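Local coordinates for protein actinorhodin polyketide putative beta-ketoacyl synthase 2 (Streptomyces coelicolor A3, PDB 1TQY) that probably serves as the chain length factor partnering a ketosynthase that builds the polyketide carbon chain of the antibiotic actinorhodin, at residues B[17-21]-B[22-26]; B[352-355]-B[356-359]; B[89-93]-B[94-98]; B[74-77]-B[78-82]; B[333-337]-B[338-342]. All blocks are in the same frame, centred on the assembly; numbering follows the deposited sequence.

Contact 1 of 5, residues B[17-21]-B[22-26]; sequences GVVAP and NGLGL. With NA (sodium ion), chain K.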
# COMPACT_ATOMS: atom_id res chain seq x y z
N GLY B 17 17.75 -3.78 10.90
CA GLY B 17 18.18 -4.91 10.10
C GLY B 17 18.44 -4.42 8.69
O GLY B 17 17.53 -3.94 8.01
N VAL B 18 19.69 -4.53 8.23
CA VAL B 18 19.98 -4.04 6.89
C VAL B 18 20.47 -5.08 5.90
O VAL B 18 21.29 -5.94 6.21
CB VAL B 18 20.98 -2.86 6.91
CG1 VAL B 18 20.64 -1.90 8.05
CG2 VAL B 18 22.39 -3.36 7.01
N VAL B 19 19.92 -5.00 4.69
CA VAL B 19 20.30 -5.87 3.60
C VAL B 19 20.61 -4.93 2.44
O VAL B 19 19.71 -4.44 1.75
CB VAL B 19 19.15 -6.87 3.26
CG1 VAL B 19 18.96 -7.85 4.41
CG2 VAL B 19 17.84 -6.13 3.01
N ALA B 20 21.90 -4.67 2.23
CA ALA B 20 22.33 -3.74 1.18
C ALA B 20 23.38 -4.27 0.21
O ALA B 20 24.16 -5.15 0.55
CB ALA B 20 22.84 -2.46 1.83
N PRO B 21 23.41 -3.71 -1.01
CA PRO B 21 24.37 -4.14 -2.03
C PRO B 21 25.83 -4.05 -1.58
O PRO B 21 26.69 -4.73 -2.13
CB PRO B 21 24.07 -3.21 -3.21
CG PRO B 21 22.60 -2.94 -3.05
CD PRO B 21 22.48 -2.71 -1.56
N ASN B 22 26.11 -3.22 -0.58
CA ASN B 22 27.48 -3.10 -0.09
C ASN B 22 27.64 -3.66 1.32
O ASN B 22 28.62 -3.38 2.00
CB ASN B 22 27.96 -1.64 -0.15
CG ASN B 22 27.11 -0.71 0.68
OD1 ASN B 22 25.95 -1.02 0.99
ND2 ASN B 22 27.65 0.46 1.00
N GLY B 23 26.67 -4.47 1.76
CA GLY B 23 26.77 -5.05 3.09
C GLY B 23 25.55 -5.78 3.62
O GLY B 23 24.50 -5.17 3.85
N LEU B 24 25.69 -7.09 3.81
CA LEU B 24 24.61 -7.92 4.34
C LEU B 24 24.67 -7.84 5.85
O LEU B 24 25.39 -8.60 6.49
CB LEU B 24 24.77 -9.38 3.92
CG LEU B 24 23.59 -10.07 3.22
CD1 LEU B 24 23.84 -11.56 3.20
CD2 LEU B 24 22.29 -9.76 3.90
N GLY B 25 23.92 -6.90 6.42
CA GLY B 25 23.94 -6.73 7.86
C GLY B 25 24.49 -5.36 8.18
O GLY B 25 25.31 -4.82 7.44
N LEU B 26 24.02 -4.79 9.28
CA LEU B 26 24.43 -3.46 9.71
C LEU B 26 25.93 -3.23 9.74
O LEU B 26 26.42 -2.28 9.13
CB LEU B 26 23.87 -3.19 11.11
CG LEU B 26 23.31 -1.81 11.47
CD1 LEU B 26 23.44 -1.66 12.99
CD2 LEU B 26 24.06 -0.68 10.77
NA NA K . 27.04 -5.92 -4.01
O HOH W 1 21.52 -5.98 10.35
O HOH W 2 29.32 -5.47 -3.87
O HOH W 3 27.48 -6.24 -6.95
O HOH W 4 27.01 -7.44 -2.83

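Contact 2 of 5, residues B[352-355]-B[356-359]; sequences TALM and SLRE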
# COMPACT_ATOMS: atom_id res chain seq x y z
N THR B 352 21.04 4.76 8.34
CA THR B 352 22.32 5.41 8.15
C THR B 352 22.41 6.69 8.98
O THR B 352 23.45 6.97 9.58
CB THR B 352 22.54 5.70 6.66
OG1 THR B 352 22.29 4.50 5.91
CG2 THR B 352 23.97 6.14 6.40
N ALA B 353 21.31 7.44 9.05
CA ALA B 353 21.26 8.68 9.83
C ALA B 353 21.39 8.39 11.33
O ALA B 353 22.18 9.04 12.03
CB ALA B 353 19.96 9.42 9.55
N LEU B 354 20.63 7.42 11.83
CA LEU B 354 20.68 7.07 13.26
C LEU B 354 22.10 6.67 13.68
O LEU B 354 22.55 6.99 14.78
CB LEU B 354 19.70 5.92 13.56
CG LEU B 354 18.22 6.34 13.51
CD1 LEU B 354 17.30 5.13 13.44
CD2 LEU B 354 17.92 7.19 14.72
N MET B 355 22.78 5.96 12.78
CA MET B 355 24.14 5.51 13.03
C MET B 355 25.10 6.68 13.08
O MET B 355 26.09 6.67 13.82
CB MET B 355 24.57 4.54 11.93
CG MET B 355 24.00 3.13 12.10
SD MET B 355 24.86 2.23 13.41
CE MET B 355 23.99 2.79 14.82
N SER B 356 24.80 7.70 12.28
CA SER B 356 25.62 8.89 12.24
C SER B 356 25.45 9.60 13.58
O SER B 356 26.42 10.05 14.19
CB SER B 356 25.18 9.79 11.08
OG SER B 356 25.41 9.14 9.84
N LEU B 357 24.21 9.69 14.04
CA LEU B 357 23.93 10.33 15.31
C LEU B 357 24.59 9.57 16.46
O LEU B 357 25.18 10.17 17.36
CB LEU B 357 22.42 10.40 15.56
CG LEU B 357 21.61 11.16 14.52
CD1 LEU B 357 20.15 11.09 14.91
CD2 LEU B 357 22.09 12.59 14.42
N ARG B 358 24.50 8.25 16.41
CA ARG B 358 25.08 7.43 17.46
C ARG B 358 26.60 7.47 17.47
O ARG B 358 27.21 7.60 18.53
CB ARG B 358 24.62 5.98 17.31
CG ARG B 358 24.70 5.23 18.63
CD ARG B 358 24.47 3.75 18.47
NE ARG B 358 25.50 3.14 17.64
CZ ARG B 358 25.54 1.84 17.33
NH1 ARG B 358 24.60 1.03 17.79
NH2 ARG B 358 26.52 1.37 16.57
N GLU B 359 27.20 7.36 16.29
CA GLU B 359 28.66 7.37 16.14
C GLU B 359 29.29 8.76 16.12
O GLU B 359 30.51 8.88 16.04
CB GLU B 359 29.06 6.64 14.85
CG GLU B 359 29.69 5.28 15.09
CD GLU B 359 28.74 4.34 15.81
OE1 GLU B 359 27.65 4.07 15.26
OE2 GLU B 359 29.09 3.87 16.91

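Contact 3 of 5, residues B[89-93]-B[94-98]; sequences WALQD and AKADP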
# COMPACT_ATOMS: atom_id res chain seq x y z
N TRP B 89 16.69 -10.07 11.87
CA TRP B 89 17.87 -9.40 12.42
C TRP B 89 17.51 -8.16 13.25
O TRP B 89 18.15 -7.87 14.26
CB TRP B 89 18.85 -8.98 11.30
CG TRP B 89 19.60 -10.12 10.69
CD1 TRP B 89 19.73 -11.38 11.21
CD2 TRP B 89 20.34 -10.11 9.46
NE1 TRP B 89 20.50 -12.15 10.37
CE2 TRP B 89 20.89 -11.40 9.30
CE3 TRP B 89 20.59 -9.14 8.48
CZ2 TRP B 89 21.68 -11.75 8.19
CZ3 TRP B 89 21.37 -9.48 7.38
CH2 TRP B 89 21.91 -10.78 7.24
N ALA B 90 16.49 -7.44 12.81
CA ALA B 90 16.05 -6.23 13.51
C ALA B 90 15.45 -6.59 14.87
O ALA B 90 15.72 -5.91 15.87
CB ALA B 90 15.03 -5.48 12.66
N LEU B 91 14.63 -7.64 14.91
CA LEU B 91 14.00 -8.08 16.15
C LEU B 91 15.03 -8.57 17.17
O LEU B 91 14.87 -8.34 18.37
CB LEU B 91 12.98 -9.19 15.88
CG LEU B 91 11.61 -8.73 15.35
CD1 LEU B 91 10.76 -9.95 14.97
CD2 LEU B 91 10.91 -7.90 16.42
N GLN B 92 16.08 -9.25 16.72
CA GLN B 92 17.06 -9.70 17.70
C GLN B 92 18.07 -8.60 18.04
O GLN B 92 18.71 -8.65 19.09
CB GLN B 92 17.77 -10.98 17.23
CG GLN B 92 18.52 -10.88 15.95
CD GLN B 92 18.97 -12.25 15.44
OE1 GLN B 92 20.17 -12.52 15.31
NE2 GLN B 92 18.00 -13.12 15.16
N ASP B 93 18.19 -7.60 17.18
CA ASP B 93 19.10 -6.48 17.44
C ASP B 93 18.50 -5.70 18.61
O ASP B 93 19.22 -5.14 19.45
CB ASP B 93 19.20 -5.57 16.21
CG ASP B 93 20.10 -4.37 16.43
OD1 ASP B 93 19.80 -3.29 15.87
OD2 ASP B 93 21.12 -4.48 17.16
N ALA B 94 17.18 -5.67 18.65
CA ALA B 94 16.44 -4.98 19.69
C ALA B 94 16.21 -5.88 20.90
O ALA B 94 15.60 -5.47 21.88
CB ALA B 94 15.10 -4.51 19.15
N LYS B 95 16.69 -7.12 20.81
CA LYS B 95 16.50 -8.05 21.91
C LYS B 95 15.00 -8.18 22.20
O LYS B 95 14.59 -8.15 23.36
CB LYS B 95 17.22 -7.56 23.17
CG LYS B 95 18.61 -8.12 23.36
CD LYS B 95 19.50 -7.83 22.18
CE LYS B 95 20.78 -8.64 22.26
NZ LYS B 95 21.48 -8.40 23.56
N ALA B 96 14.19 -8.29 21.16
CA ALA B 96 12.75 -8.42 21.33
C ALA B 96 12.32 -9.83 20.94
O ALA B 96 12.66 -10.32 19.87
CB ALA B 96 12.02 -7.39 20.47
N ASP B 97 11.57 -10.48 21.83
CA ASP B 97 11.10 -11.83 21.58
C ASP B 97 9.60 -11.84 21.33
O ASP B 97 8.81 -11.77 22.27
CB ASP B 97 11.42 -12.73 22.77
CG ASP B 97 10.94 -14.15 22.58
OD1 ASP B 97 11.02 -14.94 23.55
OD2 ASP B 97 10.48 -14.49 21.47
N PRO B 98 9.18 -11.95 20.06
CA PRO B 98 7.77 -11.97 19.67
C PRO B 98 6.95 -13.00 20.45
O PRO B 98 5.77 -12.79 20.73
CB PRO B 98 7.82 -12.31 18.18
CG PRO B 98 9.12 -11.73 17.75
CD PRO B 98 10.05 -12.09 18.88

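Contact 4 of 5, residues B[74-77]-B[78-82]; sequences PQTD and PSTRL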
# COMPACT_ATOMS: atom_id res chain seq x y z
N PRO B 74 10.11 -21.86 -1.54
CA PRO B 74 9.26 -22.08 -2.71
C PRO B 74 8.23 -20.97 -2.97
O PRO B 74 7.85 -20.73 -4.11
CB PRO B 74 8.53 -23.39 -2.39
CG PRO B 74 9.34 -24.02 -1.31
CD PRO B 74 9.86 -22.88 -0.50
N GLN B 75 7.79 -20.32 -1.90
CA GLN B 75 6.75 -19.29 -2.00
C GLN B 75 7.21 -17.85 -1.86
O GLN B 75 6.38 -16.94 -1.85
CB GLN B 75 5.66 -19.57 -0.95
CG GLN B 75 6.17 -19.51 0.49
CD GLN B 75 5.06 -19.67 1.52
OE1 GLN B 75 4.57 -20.77 1.76
NE2 GLN B 75 4.66 -18.57 2.13
N THR B 76 8.51 -17.62 -1.77
CA THR B 76 9.00 -16.27 -1.60
C THR B 76 9.87 -15.75 -2.74
O THR B 76 10.70 -16.46 -3.31
CB THR B 76 9.77 -16.14 -0.29
OG1 THR B 76 10.77 -17.16 -0.22
CG2 THR B 76 8.82 -16.28 0.89
N ASP B 77 9.65 -14.47 -3.05
CA ASP B 77 10.38 -13.75 -4.08
C ASP B 77 11.69 -13.30 -3.45
O ASP B 77 11.81 -13.26 -2.23
CB ASP B 77 9.56 -12.52 -4.49
CG ASP B 77 10.25 -11.67 -5.56
OD1 ASP B 77 10.18 -12.06 -6.74
OD2 ASP B 77 10.87 -10.64 -5.20
N PRO B 78 12.69 -12.94 -4.28
CA PRO B 78 13.95 -12.49 -3.68
C PRO B 78 13.73 -11.34 -2.70
O PRO B 78 14.33 -11.31 -1.61
CB PRO B 78 14.77 -12.06 -4.88
CG PRO B 78 14.37 -13.05 -5.91
CD PRO B 78 12.85 -13.16 -5.72
N SER B 79 12.88 -10.39 -3.08
CA SER B 79 12.61 -9.24 -2.21
C SER B 79 12.07 -9.67 -0.84
O SER B 79 12.50 -9.15 0.19
CB SER B 79 11.59 -8.29 -2.86
OG SER B 79 10.34 -8.93 -3.02
N THR B 80 11.14 -10.62 -0.82
CA THR B 80 10.57 -11.06 0.45
C THR B 80 11.57 -11.78 1.36
O THR B 80 11.55 -11.64 2.59
CB THR B 80 9.34 -11.94 0.20
OG1 THR B 80 8.37 -11.19 -0.54
CG2 THR B 80 8.73 -12.40 1.53
N ARG B 81 12.46 -12.56 0.75
CA ARG B 81 13.46 -13.28 1.53
C ARG B 81 14.40 -12.31 2.21
O ARG B 81 14.83 -12.52 3.36
CB ARG B 81 14.25 -14.23 0.62
CG ARG B 81 13.36 -15.26 -0.04
CD ARG B 81 14.16 -16.03 -1.04
NE ARG B 81 13.40 -17.09 -1.70
CZ ARG B 81 13.93 -17.90 -2.61
NH1 ARG B 81 15.21 -17.74 -2.96
NH2 ARG B 81 13.20 -18.85 -3.17
N LEU B 82 14.73 -11.24 1.51
CA LEU B 82 15.60 -10.21 2.06
C LEU B 82 14.88 -9.50 3.21
O LEU B 82 15.48 -9.24 4.25
CB LEU B 82 15.99 -9.22 0.96
CG LEU B 82 16.95 -9.81 -0.07
CD1 LEU B 82 16.90 -9.03 -1.37
CD2 LEU B 82 18.34 -9.84 0.50
O HOH W 5 7.18 -13.13 -2.36

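Contact 5 of 5, residues B[333-337]-B[338-342]; sequences VPKTT and TGRLY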
# COMPACT_ATOMS: atom_id res chain seq x y z
N VAL B 333 24.52 12.12 0.92
CA VAL B 333 23.76 11.14 0.16
C VAL B 333 24.51 9.81 0.15
O VAL B 333 25.14 9.44 -0.84
CB VAL B 333 23.54 11.63 -1.30
CG1 VAL B 333 22.71 10.64 -2.08
CG2 VAL B 333 22.86 13.00 -1.28
N PRO B 334 24.45 9.06 1.27
CA PRO B 334 25.15 7.77 1.32
C PRO B 334 24.63 6.74 0.32
O PRO B 334 25.36 5.83 -0.06
CB PRO B 334 24.95 7.33 2.77
CG PRO B 334 24.85 8.65 3.50
CD PRO B 334 23.93 9.43 2.59
N LYS B 335 23.39 6.89 -0.13
CA LYS B 335 22.84 5.92 -1.08
C LYS B 335 23.68 5.83 -2.35
O LYS B 335 23.43 4.96 -3.20
CB LYS B 335 21.38 6.23 -1.42
CG LYS B 335 21.12 7.60 -2.04
CD LYS B 335 19.66 7.71 -2.51
CE LYS B 335 18.67 7.63 -1.34
NZ LYS B 335 18.79 8.84 -0.44
N THR B 336 24.67 6.70 -2.50
CA THR B 336 25.54 6.64 -3.66
C THR B 336 26.32 5.31 -3.59
O THR B 336 26.83 4.83 -4.60
CB THR B 336 26.56 7.81 -3.68
OG1 THR B 336 27.15 7.95 -2.38
CG2 THR B 336 25.86 9.11 -4.06
N THR B 337 26.39 4.73 -2.40
CA THR B 337 27.09 3.46 -2.23
C THR B 337 26.20 2.24 -2.46
O THR B 337 26.70 1.13 -2.58
CB THR B 337 27.71 3.32 -0.82
OG1 THR B 337 26.68 3.38 0.17
CG2 THR B 337 28.74 4.40 -0.58
N THR B 338 24.88 2.46 -2.53
CA THR B 338 23.94 1.35 -2.71
C THR B 338 23.04 1.41 -3.93
O THR B 338 22.61 0.38 -4.44
CB THR B 338 22.99 1.22 -1.50
OG1 THR B 338 22.14 2.37 -1.45
CG2 THR B 338 23.77 1.12 -0.22
N GLY B 339 22.75 2.62 -4.40
CA GLY B 339 21.85 2.77 -5.52
C GLY B 339 20.51 3.07 -4.87
O GLY B 339 20.42 3.07 -3.63
N ARG B 340 19.48 3.34 -5.66
CA ARG B 340 18.16 3.64 -5.11
C ARG B 340 17.41 2.32 -4.89
O ARG B 340 17.20 1.55 -5.83
CB ARG B 340 17.36 4.54 -6.07
CG ARG B 340 17.95 5.95 -6.26
CD ARG B 340 17.02 6.88 -7.05
NE ARG B 340 15.81 7.29 -6.34
CZ ARG B 340 15.75 8.24 -5.41
NH1 ARG B 340 16.85 8.89 -5.05
NH2 ARG B 340 14.59 8.55 -4.85
N LEU B 341 17.01 2.08 -3.65
CA LEU B 341 16.34 0.84 -3.30
C LEU B 341 14.82 0.97 -3.20
O LEU B 341 14.15 0.13 -2.61
CB LEU B 341 16.91 0.28 -1.99
CG LEU B 341 18.45 0.33 -1.85
CD1 LEU B 341 18.80 -0.25 -0.50
CD2 LEU B 341 19.15 -0.48 -2.98
N TYR B 342 14.28 2.04 -3.77
CA TYR B 342 12.84 2.25 -3.79
C TYR B 342 12.22 2.22 -2.40
O TYR B 342 12.49 3.11 -1.59
CB TYR B 342 12.20 1.19 -4.71
CG TYR B 342 12.72 1.25 -6.13
CD1 TYR B 342 12.40 2.31 -6.97
CD2 TYR B 342 13.59 0.27 -6.62
CE1 TYR B 342 12.93 2.41 -8.26
CE2 TYR B 342 14.12 0.35 -7.92
CZ TYR B 342 13.79 1.43 -8.73
OH TYR B 342 14.34 1.53 -9.99

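Contact 1 of 5, residues B[17-21]-B[22-26]
A20 and G23 face each other through a pair of backbone hydrogen bonds: A20 N gives to G23 O at 3.1 Å, and G23 N returns the favour to A20 O at 2.9 Å, the latter nearly straight (164°). Past the non-hydrogen-bonded pair V19 and L24, G25 N gives V18 O only a weak bond. Beyond it a water takes over, accepting from both V18 N and L26 N. At the turn itself P21 O binds a sodium ion at 2.3 Å; Q58 O and three waters, one of them distant, are the ion's other neighbours. N22 stands over the same turn with its CG between its own N and carbonyl carbon (chi1 60°). That brings OD1 to 3.5 Å from A20 CB, a methyl that gives it nothing, and OD1 is buried without a partner, while ND2 is held by R37 O.

Packing splits between the two faces of the hairpin. V19 CG1 and L24 CD2 meet at 3.9 Å with their side chains at a slant, beneath helix 78-93. On the face of A20, V18 CG1 packs on L26 CG at 4.3 Å, and V18 CG2 lies 3.1 Å from L26 N. This is a two-residue beta hairpin with a type I turn, joining strand 11-20 to strand 23-24 and the start of helix 26-34.

Contact 2 of 5, residues B[352-355]-B[356-359]
T352 and S356 are joined twice, because both S356 OG and S356 N give hydrogen bonds to T352 O, the hydroxyl at 2.9 Å and the amide at 3.1 Å. The two donors arrive from opposite faces of the carbonyl plane. With OG anti to its own carbonyl carbon (chi1 -65°), the serine folds its hydroxyl back along the helix to the preceding turn; A363 N adds a weak bond to it. T352 OG1 turns instead to Y29 OH and L348 O. The other strong main-chain bonds are regular i to i+4 links: L357 N to A353 O, R358 N to L354 O and E359 N to M355 O. S356 N adds a weak one to A353 O.

Charge gathers at R358 and E359. R358 NH2 makes a salt bridge to E359 OE1 at 3.2 Å, on the syn side of the carboxylate, and R358 NE adds a weak bond to the same oxygen. M355 SD lies 3.8 Å from that E359 OE1.

Apolar contacts are few. L354 CD2 and L357 CD1 just meet at 4.5 Å. M355, bent at chi2 and chi3, packs on L26 and W30 of helix 26-34.

The chemistry implies a helix with one buried and one solvent side: its buried hydroxyls are satisfied by carbonyls of the helix and a few neighbours, so burying S356 probably costs little, while the arginine and glutamate probably offset each other's charge toward solvent.

Contact 3 of 5, residues B[89-93]-B[94-98]
Helix 78-93 unwinds here as A96 N reaches back to L91 O at 2.9 Å, an almost straight bond (166°), while K95 N gives a weaker one to Q92 O and A94 N still keeps the helical bond to A90 O. K95 has left helical angles with a positive phi of 56°, which swings the chain across the helix end. L91 carries the apolar contact: its CD1 touches P98 CG at 3.7 Å, and its CD2 comes to 4.2 Å from A96 CB. This is a Schellman motif, and the L91 and A96 pair is the apolar contact that often accompanies it, between a residue of the last turn and the one just past the reversal. CG of L91 lies anti to its carbonyl carbon (chi1 -79°), which sends the two methyls along the returning chain; H156, M158 and V243 pack against the same leucine. K95 bends at chi2 and chi4 and lays CD 3.3 Å from Q92 O, so its aliphatic part leans over the helix end. D93 turns its carboxylate off to another part of the fold, where OD1 accepts from V16 N and is hydrogen-bonded to Y259 OH. A94 O, beside it, accepts from R253 NH1.

Contact 4 of 5, residues B[74-77]-B[78-82]
D77 caps the N-terminus of helix 78-93, and its grip on S79 is the tight part of this contact. Its OD2 accepts from both S79 N (2.9 Å) and S79 OG (2.8 Å), which arrive from opposite faces of the carboxylate plane. The amide comes in above that plane and closes an Asx turn; the hydroxyl is on the anti side. With its CG anti to the backbone N (chi1 179°), D77 reaches forward over the first turn and lays CG beside P78 CD. Its other oxygen, OD1, is taken by F119 N, and D77 O receives the first regular helix bond, from R81 N.

Away from the cap the packing is lighter. T76 and T80 touch only through their methyls, CG2 to CG2 at 3.9 Å, crossing at about a right angle. A single water links D77 N to T80 OG1, which is also bonded to N148 OD1. The solvent side lies at P78 and R81, both partly exposed. R81 doubles back from the helix with an extended chain from CG to NE, and its NH2 is held by L73 O. T76 OG1, bonded as well to L72 O, sits in the guanidinium plane of that arginine, 3.0 Å from R81 NE.

Contact 5 of 5, residues B[333-337]-B[338-342]
A short 3-10 turn, residues 334-337, runs here into the loop that in ketosynthases carries active-site residues; R340 probably occupies the place of a catalytic histidine in those relatives. K335 O joins the two halves. It accepts from T338 N at 3.0 Å and from G339 N at 2.7 Å. The G339 bond is straight (165°) and comes nearly along the C=O axis, whereas T338 N stands well above the carbonyl plane. G339 has backbone angles that by themselves call for glycine.

Threonine hydroxyls tie down the rest. T337 OG1 gives to P334 O at 2.8 Å, with T337 N bonding that oxygen from the opposite face. T336 OG1 gives to V333 O and is also bonded to A366 N. T338 OG1, placed between its own N and carbonyl carbon (chi1 66°), turns forward and gives to G339 O on an in-plane lone pair at 2.9 Å.

Two buried basic chains cross at a slant, K335 CD lying 4.0 Å from R340 NH1. Both are bent at chi3, and their charged ends stay 5.0 Å apart from K335 NZ to R340 NH1; D349 pairs with K335 and D305 with R340, which probably offsets the crowding of like charges. The loop follows strand 330-332 and leads into helix 345-359, where P334 packs on T352 and T338 on L348, while T337 and T338 also rest on helix 26-34.

How the contacts relate
Contact 1 is the hub: its residues touch all four others, with L26 against M355 of contact 2, L24 against W89 of contact 3, V19 against L82 of contact 4 and N22 against T337 and T338 of contact 5. Contacts 3 and 4 finish and start the same helix, 78-93, one with backbone bonds and apolar cover, the other with a carboxylate; their centres lie about 21 Å apart. Contact 5 is the most central and wholly buried, and it meets contact 2 through P334 and T352. Charges there are paired with aspartates inside the protein, whereas contact 2 keeps its salt bridge on the solvent side of a helix and contact 3 exposes its lysine.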